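Local coordinates for uncharacterized protein (Staphylococcus saprophyticus subsp. saprophyticus ATCC 15305, PDB 3FOJ) that is of unknown function but adopts a rhodanese-like fold, the fold of enzymes that commonly transfer sulfur through an active-site cysteine, at residues T5-E8 against L9-I13. Numbering follows the deposited sequence.
Sequences TVTE and LKEKI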
# COMPACT_ATOMS: atom_id res chain seq x y z
N THR A 5 7.88 -1.21 8.52
CA THR A 5 8.40 0.14 8.32
C THR A 5 8.77 0.35 6.86
O THR A 5 8.84 -0.60 6.08
CB THR A 5 9.64 0.39 9.18
OG1 THR A 5 10.68 -0.50 8.77
CG2 THR A 5 9.32 0.16 10.66
N VAL A 6 9.01 1.60 6.48
CA VAL A 6 9.38 1.90 5.10
C VAL A 6 10.75 1.32 4.80
O VAL A 6 11.02 0.92 3.67
CB VAL A 6 9.39 3.41 4.82
CG1 VAL A 6 7.97 3.95 4.89
CG2 VAL A 6 10.28 4.13 5.82
N THR A 7 11.61 1.26 5.82
CA THR A 7 12.94 0.70 5.64
C THR A 7 12.80 -0.79 5.32
O THR A 7 13.50 -1.31 4.44
CB THR A 7 13.79 0.89 6.91
OG1 THR A 7 14.03 2.28 7.11
CG2 THR A 7 15.12 0.16 6.77
N GLU A 8 11.89 -1.46 6.02
CA GLU A 8 11.66 -2.88 5.79
C GLU A 8 11.05 -3.10 4.41
O GLU A 8 11.38 -4.06 3.72
CB GLU A 8 10.68 -3.45 6.82
CG GLU A 8 11.16 -3.43 8.25
CD GLU A 8 10.19 -4.17 9.16
OE1 GLU A 8 10.18 -5.42 9.11
OE2 GLU A 8 9.43 -3.51 9.89
N LEU A 9 10.15 -2.20 4.02
CA LEU A 9 9.51 -2.32 2.71
C LEU A 9 10.52 -2.18 1.58
O LEU A 9 10.47 -2.94 0.61
CB LEU A 9 8.41 -1.26 2.55
CG LEU A 9 7.63 -1.32 1.23
CD1 LEU A 9 6.96 -2.67 1.06
CD2 LEU A 9 6.61 -0.20 1.20
N LYS A 10 11.44 -1.23 1.70
CA LYS A 10 12.45 -1.04 0.66
C LYS A 10 13.37 -2.25 0.55
O LYS A 10 13.74 -2.65 -0.56
CB LYS A 10 13.27 0.22 0.93
CG LYS A 10 12.50 1.51 0.69
CD LYS A 10 13.35 2.75 0.91
CE LYS A 10 12.53 4.01 0.70
NZ LYS A 10 13.28 5.25 1.05
N GLU A 11 13.74 -2.84 1.68
CA GLU A 11 14.62 -4.00 1.65
C GLU A 11 13.94 -5.19 0.98
O GLU A 11 14.61 -6.12 0.53
CB GLU A 11 15.07 -4.38 3.06
CG GLU A 11 16.08 -3.41 3.65
CD GLU A 11 16.75 -3.96 4.90
OE1 GLU A 11 17.33 -5.06 4.84
OE2 GLU A 11 16.70 -3.28 5.95
N LYS A 12 12.61 -5.14 0.90
CA LYS A 12 11.85 -6.21 0.26
C LYS A 12 12.17 -6.27 -1.23
O LYS A 12 11.97 -7.30 -1.87
CB LYS A 12 10.35 -5.99 0.46
CG LYS A 12 9.86 -6.24 1.88
CD LYS A 12 9.83 -7.72 2.20
CE LYS A 12 9.17 -7.98 3.55
NZ LYS A 12 9.02 -9.43 3.82
N ILE A 13 12.66 -5.17 -1.78
CA ILE A 13 13.03 -5.11 -3.19
C ILE A 13 14.13 -6.12 -3.47
O ILE A 13 14.24 -6.65 -4.58
CB ILE A 13 13.56 -3.71 -3.57
CG1 ILE A 13 12.48 -2.65 -3.33
CG2 ILE A 13 14.00 -3.69 -5.02
CD1 ILE A 13 12.95 -1.24 -3.60
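L9 N donates to T5 O at 2.9 Å and closes the first turn of the short helix 6-11. The start of that helix is set by a capping box. T5 is the N-cap, and its OG1 accepts from E8 N. In return, E8 OE2 accepts from T5 N at 3.1 Å. The N-H approaches OE2 over the face of the carboxylate, tilted 44° from its plane. E8 CG stands beside its own backbone N (chi1 -64°), which turns the chain back toward T5. The two bonds satisfy the N-H groups of T5 and E8, and the carboxylate at the helix start probably interacts favourably with the helix dipole.

K10 N bonds to V6 O, also at 2.9 Å. E11 N reaches T7 O at 3.2 Å, a little longer. The next bond, K12 N to E8 O at 3.3 Å, is long and weak. K12 N also donates to L9 O, three residues back.

Side chains of the second turn lean back over the carbonyls of the first. K10 CG lies 3.4 Å from V6 O. E11 CG packs against T7 O in the same manner. K12 CG comes still nearer to E8 O, at 3.2 Å, before its chain bends at chi2. The T7 and E11 side chains run alongside each other in a common direction, and T7 CG2 meets E11 OE2 in a loose methyl-to-carboxylate touch.

K10 extends away from the turn. Its NZ bonds to F93 O, and the lysine also makes a cation-pi contact with F93, linking this helix to helix 89-93. V6 and L9 pack on V86 of strand 82-86. The helix directly follows edge strand 3-4, which lies beside 82-86 in the parallel sheet.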